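PDB 3IN6: FMN-binding protein from Syntrophomonas wolfei subsp. wolfei, which is a flavoprotein that binds flavin mononucleotide between two subunits, probably of the split-barrel class, its reaction being unknown. Local coordinates for residues M83-D88 with L141-L146; R23-A28 with S92-R97; I31-S36 with S50-I55. One frame throughout, in Å; residues are numbered along the deposited sequence.

Contact 1: residues M83-D88 with L141-L146; sequences MVLLTD and LPVSLL. With FMN (flavin mononucleotide), chain E.
One wall of an FMN site at the subunit interface begins where Val143 lies against Leu85. Val143 belongs to the loop that follows strand 131-141. Leu85 is on strand 79-87 of the antiparallel sheet. The two backbones stay well apart, with 7.7 Å between CA of Leu85 and CA of Val143. Side chains bridge the gap, and no hydrogen bond crosses it. The two side chains meet at about a right angle, methyl to methyl. CD1 of Leu85 is 4.0 Å from CG2 of Val143. The first torsion of Val143 (chi1 157°) sets CG2 beside its own backbone N, opposite the carbonyl carbon. From there the methyl reaches both the leucine and the strand backbone. The same CG2 is 4.2 Å from O of Val84. Met83, a selenomethionine, makes a looser touch, its CE 4.2 Å from the backbone O of Val143. Val48 of the second subunit also packs on Val143, so the valine lies between its own strand 79-87 and the second subunit.

The next residues of the loop hold the ribityl chain of FMN. N of Leu145 gives a nearly straight hydrogen bond, 2.8 Å and 175°, to O4' of FMN. Ser144 comes alongside the ribityl carbons, with CB 3.6 Å from C3' of FMN. Leu146 covers the stretch nearer the isoalloxazine. Its CD1 is 3.8 Å from O3' of FMN, and its CD2 is 4.0 Å from C1' of FMN. Asn45, Gly66 and Thr70, all of the second subunit, hydrogen-bond the same cofactor. A flavin shared in this way between two chains is characteristic of the dimeric FMN-binding split-barrel proteins.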
loop_
_atom_site.group_PDB
_atom_site.type_symbol
_atom_site.label_atom_id
_atom_site.label_comp_id
_atom_site.label_asym_id
_atom_site.label_seq_id
_atom_site.Cartn_x
_atom_site.Cartn_y
_atom_site.Cartn_z
HETATM N N MSE A 83 2.698 -5.331 1.836
HETATM C CA MSE A 83 3.726 -5.104 0.868
HETATM C C MSE A 83 4.957 -4.637 1.586
HETATM O O MSE A 83 4.875 -3.794 2.475
HETATM C CB MSE A 83 3.368 -4.053 -0.186
HETATM C CG MSE A 83 4.598 -3.782 -1.141
HETATM SE SE MSE A 83 4.344 -2.608 -2.641
HETATM C CE MSE A 83 3.773 -3.826 -4.012
ATOM N N VAL A 84 6.094 -5.216 1.209
ATOM C CA VAL A 84 7.403 -4.748 1.668
ATOM C C VAL A 84 8.051 -4.261 0.387
ATOM O O VAL A 84 7.933 -4.936 -0.653
ATOM C CB VAL A 84 8.274 -5.855 2.252
ATOM C CG1 VAL A 84 9.726 -5.329 2.527
ATOM C CG2 VAL A 84 7.656 -6.435 3.498
ATOM N N LEU A 85 8.776 -3.140 0.477
ATOM C CA LEU A 85 9.404 -2.513 -0.668
ATOM C C LEU A 85 10.733 -1.891 -0.233
ATOM O O LEU A 85 10.758 -0.979 0.580
ATOM C CB LEU A 85 8.495 -1.409 -1.202
ATOM C CG LEU A 85 8.887 -0.773 -2.533
ATOM C CD1 LEU A 85 8.832 -1.813 -3.639
ATOM C CD2 LEU A 85 7.962 0.395 -2.847
ATOM N N LEU A 86 11.830 -2.414 -0.734
ATOM C CA LEU A 86 13.129 -1.851 -0.402
ATOM C C LEU A 86 13.573 -1.002 -1.568
ATOM O O LEU A 86 13.454 -1.416 -2.723
ATOM C CB LEU A 86 14.146 -2.951 -0.085
ATOM C CG LEU A 86 13.905 -3.661 1.256
ATOM C CD1 LEU A 86 14.832 -4.838 1.459
ATOM C CD2 LEU A 86 14.008 -2.688 2.447
ATOM N N THR A 87 14.025 0.207 -1.251
ATOM C CA THR A 87 14.592 1.133 -2.225
ATOM C C THR A 87 15.802 1.794 -1.541
ATOM O O THR A 87 15.721 2.197 -0.379
ATOM C CB THR A 87 13.567 2.192 -2.687
ATOM O OG1 THR A 87 13.250 3.069 -1.604
ATOM C CG2 THR A 87 12.280 1.528 -3.177
ATOM N N ASP A 88 16.927 1.876 -2.241
ATOM C CA ASP A 88 18.141 2.459 -1.679
ATOM C C ASP A 88 18.491 3.691 -2.484
ATOM O O ASP A 88 18.821 3.582 -3.661
ATOM N N LEU A 141 2.834 -12.431 -4.489
ATOM C CA LEU A 141 3.256 -12.046 -5.820
ATOM C C LEU A 141 4.502 -11.199 -5.716
ATOM O O LEU A 141 4.752 -10.591 -4.683
ATOM C CB LEU A 141 2.155 -11.290 -6.573
ATOM C CG LEU A 141 0.899 -12.083 -6.987
ATOM C CD1 LEU A 141 -0.176 -11.129 -7.522
ATOM C CD2 LEU A 141 1.230 -13.211 -8.018
ATOM N N PRO A 142 5.309 -11.177 -6.782
ATOM C CA PRO A 142 6.476 -10.290 -6.788
ATOM C C PRO A 142 5.969 -8.845 -6.838
ATOM O O PRO A 142 4.791 -8.627 -7.113
ATOM C CB PRO A 142 7.180 -10.629 -8.108
ATOM C CG PRO A 142 6.588 -11.899 -8.572
ATOM C CD PRO A 142 5.209 -11.970 -8.015
ATOM N N VAL A 143 6.847 -7.883 -6.597
ATOM C CA VAL A 143 6.486 -6.461 -6.619
ATOM C C VAL A 143 5.790 -6.012 -7.896
ATOM O O VAL A 143 4.717 -5.421 -7.824
ATOM C CB VAL A 143 7.714 -5.560 -6.319
ATOM C CG1 VAL A 143 7.522 -4.164 -6.873
ATOM C CG2 VAL A 143 7.943 -5.526 -4.820
ATOM N N SER A 144 6.389 -6.278 -9.051
ATOM C CA SER A 144 5.761 -5.929 -10.324
ATOM C C SER A 144 5.953 -7.061 -11.323
ATOM O O SER A 144 7.000 -7.718 -11.340
ATOM C CB SER A 144 6.293 -4.602 -10.890
ATOM O OG SER A 144 7.601 -4.712 -11.420
ATOM N N LEU A 145 4.920 -7.291 -12.135
ATOM C CA LEU A 145 4.931 -8.334 -13.160
ATOM C C LEU A 145 4.985 -7.708 -14.550
ATOM O O LEU A 145 4.474 -8.275 -15.511
ATOM C CB LEU A 145 3.679 -9.206 -13.023
ATOM C CG LEU A 145 3.582 -10.035 -11.743
ATOM C CD1 LEU A 145 2.176 -10.569 -11.560
ATOM C CD2 LEU A 145 4.599 -11.164 -11.757
ATOM N N LEU A 146 5.625 -6.546 -14.662
ATOM C CA LEU A 146 5.702 -5.830 -15.932
ATOM C C LEU A 146 6.635 -6.550 -16.924
ATOM O O LEU A 146 7.767 -6.891 -16.579
ATOM C CB LEU A 146 6.177 -4.397 -15.681
ATOM C CG LEU A 146 6.029 -3.392 -16.818
ATOM C CD1 LEU A 146 4.568 -3.219 -17.189
ATOM C CD2 LEU A 146 6.634 -2.070 -16.412
HETATM N N1 FMN E . 2.806 0.760 -13.960
HETATM C C2 FMN E . 1.902 1.688 -14.413
HETATM O O2 FMN E . 0.918 1.307 -15.054
HETATM N N3 FMN E . 2.103 3.034 -14.132
HETATM C C4 FMN E . 3.212 3.445 -13.407
HETATM O O4 FMN E . 3.396 4.639 -13.169
HETATM C C4A FMN E . 4.126 2.503 -12.957
HETATM N N5 FMN E . 5.238 2.901 -12.235
HETATM C C5A FMN E . 6.143 1.959 -11.794
HETATM C C6 FMN E . 7.251 2.394 -11.070
HETATM C C7 FMN E . 8.185 1.478 -10.604
HETATM C C7M FMN E . 9.372 1.972 -9.825
HETATM C C8 FMN E . 8.004 0.118 -10.857
HETATM C C8M FMN E . 9.006 -0.881 -10.348
HETATM C C9 FMN E . 6.888 -0.321 -11.572
HETATM C C9A FMN E . 5.944 0.598 -12.056
HETATM N N10 FMN E . 4.811 0.195 -12.780
HETATM C C10 FMN E . 3.918 1.149 -13.237
HETATM C "C1'" FMN E . 4.539 -1.252 -13.127
HETATM C "C2'" FMN E . 3.489 -1.910 -12.230
HETATM O "O2'" FMN E . 3.863 -1.794 -10.882
HETATM C "C3'" FMN E . 3.330 -3.381 -12.634
HETATM O "O3'" FMN E . 2.678 -3.411 -13.892
HETATM C "C4'" FMN E . 2.577 -4.214 -11.584
HETATM O "O4'" FMN E . 2.735 -5.599 -11.809
HETATM C "C5'" FMN E . 1.092 -3.921 -11.613
HETATM O "O5'" FMN E . 0.452 -4.647 -10.601
HETATM P P FMN E . -1.067 -5.161 -10.760
HETATM O O1P FMN E . -1.982 -3.972 -10.928
HETATM O O2P FMN E . -1.426 -5.905 -9.496
HETATM O O3P FMN E . -1.202 -6.109 -11.945
#

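Contact 2: residues R23-A28 with S92-R97; sequences RSLINA and SKDGIR. With FMN (flavin mononucleotide), chain E.
Leu25, on the last turns of helix 2-28, drives its CD1 methyl against strand 92-106 at Gly95 and Ile96. This is the tight part of the contact. CD1 of Leu25 is 3.7 Å from C of Gly95 and 3.9 Å from CB of Ile96. The leucine holds CG beside its backbone N, anti to the carbonyl carbon (chi1 -67°), which sends CD1 to the strand. CB of Leu25 also comes within 4.2 Å of CG2 of Ile96. At Gly95 the methyl lies on the strand backbone, and Val143 packs there too. Val84 and Leu86 of the neighbouring strand extend the apolar patch.

The looser side is at Asp94. Its OD2 is 3.7 Å from CD1 of Leu25, only a packing touch. The charge of Asp94 is met by a salt bridge from OD1 to Lys21. Lys93 and Asp94 both face Leu86, a classic beta bulge. Lys93 and Ser92 before it are exposed, as is Ser24.

Arg97 points away from the helix. Its NH1 donates to O2P of FMN at 3.1 Å and 145°. The phosphorus lies in the guanidinium plane, at its edge. O of Pro142 in the same chain accepts from NH2, and O of Ile46 of the second subunit from NH1. The axes of 23-28 and 92-97 are 8.6 Å apart at 93°: a helix packed across an antiparallel sheet that carries the flavin phosphate on its other face.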
loop_
_atom_site.group_PDB
_atom_site.type_symbol
_atom_site.label_atom_id
_atom_site.label_comp_id
_atom_site.label_asym_id
_atom_site.label_seq_id
_atom_site.Cartn_x
_atom_site.Cartn_y
_atom_site.Cartn_z
ATOM N N ARG A 23 9.062 -14.700 3.457
ATOM C CA ARG A 23 9.496 -15.022 4.820
ATOM C C ARG A 23 10.570 -14.057 5.259
ATOM O O ARG A 23 10.463 -13.457 6.325
ATOM C CB ARG A 23 10.076 -16.450 4.922
ATOM C CG ARG A 23 10.315 -16.912 6.352
ATOM C CD ARG A 23 10.911 -18.342 6.461
ATOM N NE ARG A 23 10.314 -19.221 5.489
ATOM C CZ ARG A 23 9.060 -19.658 5.583
ATOM N NH1 ARG A 23 8.309 -19.302 6.618
ATOM N NH2 ARG A 23 8.571 -20.439 4.643
ATOM N N SER A 24 11.612 -13.927 4.442
ATOM C CA SER A 24 12.734 -13.051 4.772
ATOM C C SER A 24 12.338 -11.593 4.944
ATOM O O SER A 24 12.679 -10.976 5.954
ATOM C CB SER A 24 13.818 -13.132 3.709
ATOM O OG SER A 24 14.498 -14.367 3.792
ATOM N N LEU A 25 11.616 -11.055 3.964
ATOM C CA LEU A 25 11.249 -9.637 3.977
ATOM C C LEU A 25 10.237 -9.299 5.078
ATOM O O LEU A 25 10.340 -8.266 5.702
ATOM C CB LEU A 25 10.746 -9.205 2.594
ATOM C CG LEU A 25 11.801 -9.214 1.484
ATOM C CD1 LEU A 25 11.181 -9.160 0.106
ATOM C CD2 LEU A 25 12.772 -8.057 1.684
ATOM N N ILE A 26 9.244 -10.156 5.301
ATOM C CA ILE A 26 8.287 -9.901 6.364
ATOM C C ILE A 26 8.979 -9.943 7.729
ATOM O O ILE A 26 8.902 -8.990 8.511
ATOM C CB ILE A 26 7.114 -10.902 6.352
ATOM C CG1 ILE A 26 6.226 -10.665 5.127
ATOM C CG2 ILE A 26 6.267 -10.751 7.618
ATOM C CD1 ILE A 26 5.456 -9.332 5.158
ATOM N N ASN A 27 9.693 -11.029 8.000
ATOM C CA ASN A 27 10.298 -11.191 9.311
ATOM C C ASN A 27 11.416 -10.182 9.630
ATOM O O ASN A 27 11.704 -9.950 10.806
ATOM C CB ASN A 27 10.749 -12.639 9.514
ATOM C CG ASN A 27 9.583 -13.604 9.597
ATOM O OD1 ASN A 27 8.426 -13.205 9.842
ATOM N ND2 ASN A 27 9.875 -14.887 9.413
ATOM N N ALA A 28 12.009 -9.568 8.606
ATOM C CA ALA A 28 13.038 -8.519 8.828
ATOM C C ALA A 28 12.431 -7.258 9.468
ATOM O O ALA A 28 13.127 -6.495 10.122
ATOM C CB ALA A 28 13.725 -8.154 7.520
ATOM N N SER A 92 15.472 1.002 -6.930
ATOM C CA SER A 92 14.701 -0.171 -6.526
ATOM C C SER A 92 15.669 -1.269 -6.090
ATOM O O SER A 92 16.677 -1.516 -6.770
ATOM C CB SER A 92 13.828 -0.671 -7.676
ATOM O OG SER A 92 13.204 -1.896 -7.337
ATOM N N LYS A 93 15.390 -1.892 -4.945
ATOM C CA LYS A 93 16.218 -2.990 -4.429
ATOM C C LYS A 93 15.505 -4.320 -4.464
ATOM O O LYS A 93 16.012 -5.264 -5.065
ATOM C CB LYS A 93 16.732 -2.703 -3.011
ATOM C CG LYS A 93 18.240 -2.430 -2.924
ATOM C CD LYS A 93 18.719 -1.322 -3.828
ATOM C CE LYS A 93 20.228 -1.371 -3.944
ATOM N NZ LYS A 93 20.743 -0.321 -4.844
ATOM N N ASP A 94 14.336 -4.400 -3.823
ATOM C CA ASP A 94 13.586 -5.649 -3.764
ATOM C C ASP A 94 12.244 -5.437 -3.057
ATOM O O ASP A 94 11.956 -4.354 -2.565
ATOM C CB ASP A 94 14.398 -6.691 -2.990
ATOM C CG ASP A 94 13.976 -8.108 -3.296
ATOM O OD1 ASP A 94 13.727 -8.414 -4.485
ATOM O OD2 ASP A 94 13.921 -8.923 -2.350
ATOM N N GLY A 95 11.416 -6.468 -3.006
ATOM C CA GLY A 95 10.126 -6.354 -2.321
ATOM C C GLY A 95 9.224 -7.540 -2.551
ATOM O O GLY A 95 9.558 -8.439 -3.280
ATOM N N ILE A 96 8.053 -7.529 -1.944
ATOM C CA ILE A 96 7.115 -8.641 -2.100
ATOM C C ILE A 96 5.722 -8.149 -1.770
ATOM O O ILE A 96 5.561 -7.124 -1.075
ATOM C CB ILE A 96 7.487 -9.784 -1.118
ATOM C CG1 ILE A 96 6.783 -11.116 -1.451
ATOM C CG2 ILE A 96 7.218 -9.341 0.357
ATOM C CD1 ILE A 96 7.265 -11.817 -2.734
ATOM N N ARG A 97 4.718 -8.866 -2.274
ATOM C CA ARG A 97 3.333 -8.595 -1.951
ATOM C C ARG A 97 2.756 -9.862 -1.399
ATOM O O ARG A 97 2.825 -10.909 -2.053
ATOM C CB ARG A 97 2.534 -8.167 -3.167
ATOM C CG ARG A 97 2.808 -6.763 -3.609
ATOM C CD ARG A 97 2.007 -6.399 -4.856
ATOM N NE ARG A 97 2.353 -7.202 -6.024
ATOM C CZ ARG A 97 1.801 -7.045 -7.227
ATOM N NH1 ARG A 97 0.878 -6.112 -7.442
ATOM N NH2 ARG A 97 2.173 -7.825 -8.230
HETATM N N1 FMN E . 2.806 0.760 -13.960
HETATM C C2 FMN E . 1.902 1.688 -14.413
HETATM O O2 FMN E . 0.918 1.307 -15.054
HETATM N N3 FMN E . 2.103 3.034 -14.132
HETATM C C4 FMN E . 3.212 3.445 -13.407
HETATM O O4 FMN E . 3.396 4.639 -13.169
HETATM C C4A FMN E . 4.126 2.503 -12.957
HETATM N N5 FMN E . 5.238 2.901 -12.235
HETATM C C5A FMN E . 6.143 1.959 -11.794
HETATM C C6 FMN E . 7.251 2.394 -11.070
HETATM C C7 FMN E . 8.185 1.478 -10.604
HETATM C C7M FMN E . 9.372 1.972 -9.825
HETATM C C8 FMN E . 8.004 0.118 -10.857
HETATM C C8M FMN E . 9.006 -0.881 -10.348
HETATM C C9 FMN E . 6.888 -0.321 -11.572
HETATM C C9A FMN E . 5.944 0.598 -12.056
HETATM N N10 FMN E . 4.811 0.195 -12.780
HETATM C C10 FMN E . 3.918 1.149 -13.237
HETATM C "C1'" FMN E . 4.539 -1.252 -13.127
HETATM C "C2'" FMN E . 3.489 -1.910 -12.230
HETATM O "O2'" FMN E . 3.863 -1.794 -10.882
HETATM C "C3'" FMN E . 3.330 -3.381 -12.634
HETATM O "O3'" FMN E . 2.678 -3.411 -13.892
HETATM C "C4'" FMN E . 2.577 -4.214 -11.584
HETATM O "O4'" FMN E . 2.735 -5.599 -11.809
HETATM C "C5'" FMN E . 1.092 -3.921 -11.613
HETATM O "O5'" FMN E . 0.452 -4.647 -10.601
HETATM P P FMN E . -1.067 -5.161 -10.760
HETATM O O1P FMN E . -1.982 -3.972 -10.928
HETATM O O2P FMN E . -1.426 -5.905 -9.496
HETATM O O3P FMN E . -1.202 -6.109 -11.945
#

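Contact 3: residues I31-S36 with S50-I55; sequences ISTTLS and SVLEMI. With FMN (flavin mononucleotide), chain C.
Thr33 and Leu52 reach toward each other tip to tip, and this apolar touch is the closest between the two segments. CG2 of Thr33 is 4.0 Å from CD1 of Leu52. The threonine places OG1 beside its backbone N (chi1 -57°), which leaves CG2 anti to that N and turned to the leucine. Beside it, CB of Thr33 and CB of Ser50 are 4.5 Å apart. Ile26 and Phe82 also pack on Leu52.

No hydrogen bond joins the segments. OG1 of Thr33 is bonded instead to O of Tyr30. Strands 33-38 and 52-55 are not neighbours in the sheet, and they come together because it curls round, as in a split barrel. Ser32 is the centre of an inverse gamma turn just ahead of strand 33-38.

The polar bonds go to the flavin, from two successive backbone amides. N of Ser50 donates to N5 of FMN at 3.0 Å and 169°. N of Val51 donates to O4 of FMN at 2.7 Å and 160°. Together they hold the N5 and O4 edge of the isoalloxazine, and they may influence its redox behaviour.

Van der Waals contacts line the benzene side. OG of Ser50 is 3.3 Å from C6 of FMN. CG2 of Ile31 is 3.3 Å from the methyl C7M of FMN, and Thr87 of the second subunit packs against the same isoleucine.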
loop_
_atom_site.group_PDB
_atom_site.type_symbol
_atom_site.label_atom_id
_atom_site.label_comp_id
_atom_site.label_asym_id
_atom_site.label_seq_id
_atom_site.Cartn_x
_atom_site.Cartn_y
_atom_site.Cartn_z
ATOM N N ILE A 31 10.883 -0.749 8.039
ATOM C CA ILE A 31 10.000 0.405 8.225
ATOM C C ILE A 31 9.083 0.491 7.007
ATOM O O ILE A 31 7.875 0.708 7.130
ATOM C CB ILE A 31 10.801 1.722 8.332
ATOM C CG1 ILE A 31 11.719 1.718 9.553
ATOM C CG2 ILE A 31 9.881 2.925 8.447
ATOM C CD1 ILE A 31 12.607 2.967 9.660
ATOM N N SER A 32 9.667 0.247 5.833
ATOM C CA SER A 32 8.955 0.334 4.570
ATOM C C SER A 32 8.112 -0.915 4.296
ATOM O O SER A 32 8.304 -1.608 3.294
ATOM C CB SER A 32 9.965 0.551 3.450
ATOM O OG SER A 32 10.647 -0.654 3.209
ATOM N N THR A 33 7.192 -1.195 5.215
ATOM C CA THR A 33 6.263 -2.301 5.123
ATOM C C THR A 33 4.854 -1.750 5.381
ATOM O O THR A 33 4.659 -1.014 6.349
ATOM C CB THR A 33 6.574 -3.354 6.199
ATOM O OG1 THR A 33 7.927 -3.798 6.065
ATOM C CG2 THR A 33 5.640 -4.538 6.080
ATOM N N THR A 34 3.877 -2.131 4.555
ATOM C CA THR A 34 2.517 -1.625 4.693
ATOM C C THR A 34 1.456 -2.709 4.593
ATOM O O THR A 34 1.727 -3.807 4.078
ATOM C CB THR A 34 2.162 -0.592 3.572
ATOM O OG1 THR A 34 2.101 -1.257 2.291
ATOM C CG2 THR A 34 3.142 0.568 3.550
ATOM N N LEU A 35 0.252 -2.372 5.070
ATOM C CA LEU A 35 -0.930 -3.260 5.011
ATOM C C LEU A 35 -2.080 -2.422 4.424
ATOM O O LEU A 35 -2.488 -1.404 4.996
ATOM C CB LEU A 35 -1.294 -3.823 6.393
ATOM C CG LEU A 35 -2.628 -4.615 6.498
ATOM C CD1 LEU A 35 -2.604 -5.800 5.539
ATOM C CD2 LEU A 35 -2.899 -5.110 7.953
ATOM N N SER A 36 -2.566 -2.826 3.257
ATOM C CA SER A 36 -3.634 -2.115 2.610
ATOM C C SER A 36 -4.900 -2.910 2.931
ATOM O O SER A 36 -4.891 -4.140 2.853
ATOM C CB SER A 36 -3.383 -1.989 1.093
ATOM O OG SER A 36 -2.206 -1.252 0.819
ATOM N N SER A 50 4.860 -2.687 10.694
ATOM C CA SER A 50 6.067 -3.518 10.678
ATOM C C SER A 50 6.267 -4.516 11.857
ATOM O O SER A 50 7.224 -5.299 11.801
ATOM C CB SER A 50 7.316 -2.635 10.538
ATOM O OG SER A 50 7.549 -1.891 11.719
ATOM N N VAL A 51 5.438 -4.501 12.915
ATOM C CA VAL A 51 5.622 -5.497 13.998
ATOM C C VAL A 51 4.948 -6.802 13.549
ATOM O O VAL A 51 3.823 -7.136 13.966
ATOM C CB VAL A 51 5.096 -5.025 15.355
ATOM C CG1 VAL A 51 5.411 -6.078 16.431
ATOM C CG2 VAL A 51 5.732 -3.705 15.729
ATOM N N LEU A 52 5.667 -7.540 12.697
ATOM C CA LEU A 52 5.134 -8.745 12.030
ATOM C C LEU A 52 6.023 -9.970 12.088
ATOM O O LEU A 52 7.247 -9.872 12.239
ATOM C CB LEU A 52 4.999 -8.480 10.527
ATOM C CG LEU A 52 4.146 -7.367 9.965
ATOM C CD1 LEU A 52 4.293 -7.417 8.454
ATOM C CD2 LEU A 52 2.676 -7.528 10.399
ATOM N N GLU A 53 5.388 -11.111 11.848
ATOM C CA GLU A 53 6.078 -12.388 11.762
ATOM C C GLU A 53 5.292 -13.390 10.918
ATOM O O GLU A 53 4.065 -13.564 11.104
ATOM C CB GLU A 53 6.324 -12.943 13.163
ATOM C CG GLU A 53 7.161 -14.201 13.184
ATOM C CD GLU A 53 7.579 -14.601 14.585
ATOM O OE1 GLU A 53 7.594 -13.739 15.483
ATOM O OE2 GLU A 53 7.930 -15.771 14.778
HETATM N N MSE A 54 5.979 -14.015 9.969
HETATM C CA MSE A 54 5.397 -15.076 9.138
HETATM C C MSE A 54 5.799 -16.418 9.762
HETATM O O MSE A 54 6.971 -16.631 10.097
HETATM C CB MSE A 54 5.859 -14.962 7.692
HETATM C CG MSE A 54 5.576 -16.163 6.834
HETATM SE SE MSE A 54 5.958 -15.682 4.993
HETATM C CE MSE A 54 5.868 -17.438 4.137
ATOM N N ILE A 55 4.796 -17.273 9.969
ATOM C CA ILE A 55 4.954 -18.592 10.587
ATOM C C ILE A 55 4.539 -19.633 9.546
ATOM O O ILE A 55 3.465 -19.533 8.945
ATOM C CB ILE A 55 4.060 -18.711 11.865
ATOM C CG1 ILE A 55 4.440 -17.634 12.890
ATOM C CG2 ILE A 55 4.161 -20.092 12.484
ATOM C CD1 ILE A 55 3.405 -17.423 13.971
HETATM N N1 FMN C . 0.796 0.124 14.083
HETATM C C2 FMN C . 0.368 -1.147 14.421
HETATM O O2 FMN C . -0.744 -1.311 14.934
HETATM N N3 FMN C . 1.195 -2.239 14.183
HETATM C C4 FMN C . 2.450 -2.069 13.617
HETATM O O4 FMN C . 3.164 -3.068 13.424
HETATM C C4A FMN C . 2.889 -0.775 13.291
HETATM N N5 FMN C . 4.145 -0.563 12.731
HETATM C C5A FMN C . 4.584 0.713 12.395
HETATM C C6 FMN C . 5.852 0.882 11.821
HETATM C C7 FMN C . 6.305 2.160 11.488
HETATM C C7M FMN C . 7.666 2.314 10.879
HETATM C C8 FMN C . 5.489 3.279 11.709
HETATM C C8M FMN C . 5.954 4.665 11.342
HETATM C C9 FMN C . 4.217 3.107 12.274
HETATM C C9A FMN C . 3.754 1.819 12.628
HETATM N N10 FMN C . 2.485 1.614 13.189
HETATM C C10 FMN C . 2.057 0.326 13.526
HETATM C "C1'" FMN C . 1.562 2.778 13.473
HETATM C "C2'" FMN C . 0.488 2.969 12.402
HETATM O "O2'" FMN C . 1.074 3.079 11.123
HETATM C "C3'" FMN C . -0.344 4.209 12.752
HETATM O "O3'" FMN C . -1.134 3.911 13.887
HETATM C "C4'" FMN C . -1.235 4.702 11.606
HETATM O "O4'" FMN C . -1.752 5.977 11.920
HETATM C "C5'" FMN C . -2.406 3.773 11.337
HETATM O "O5'" FMN C . -3.132 4.248 10.230
HETATM P P FMN C . -4.717 3.970 10.059
HETATM O O1P FMN C . -5.518 4.763 11.055
HETATM O O2P FMN C . -5.066 2.501 10.237
HETATM O O3P FMN C . -5.018 4.486 8.691
#

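Contacts 2 and 3 are buried, while contact 1 is partly buried at the subunit interface. Contact 1 uses strand 79-87 and contact 2 its sheet neighbour 92-106. They meet through backbone bonds and through Val143, which packs on Gly95 from the face away from Leu25. Contact 3 joins contact 1 through strand 33-38, where Ser32 bonds to Leu85, and joins contact 2 through Asn27 and Met54. No hydrogen bond crosses any of the three; each is van der Waals packing, mostly of apolar side chains. Their cofactor chemistry differs: contact 1 binds the ribityl chain and contact 2 the phosphate of one FMN, while contact 3 binds the ring system of another.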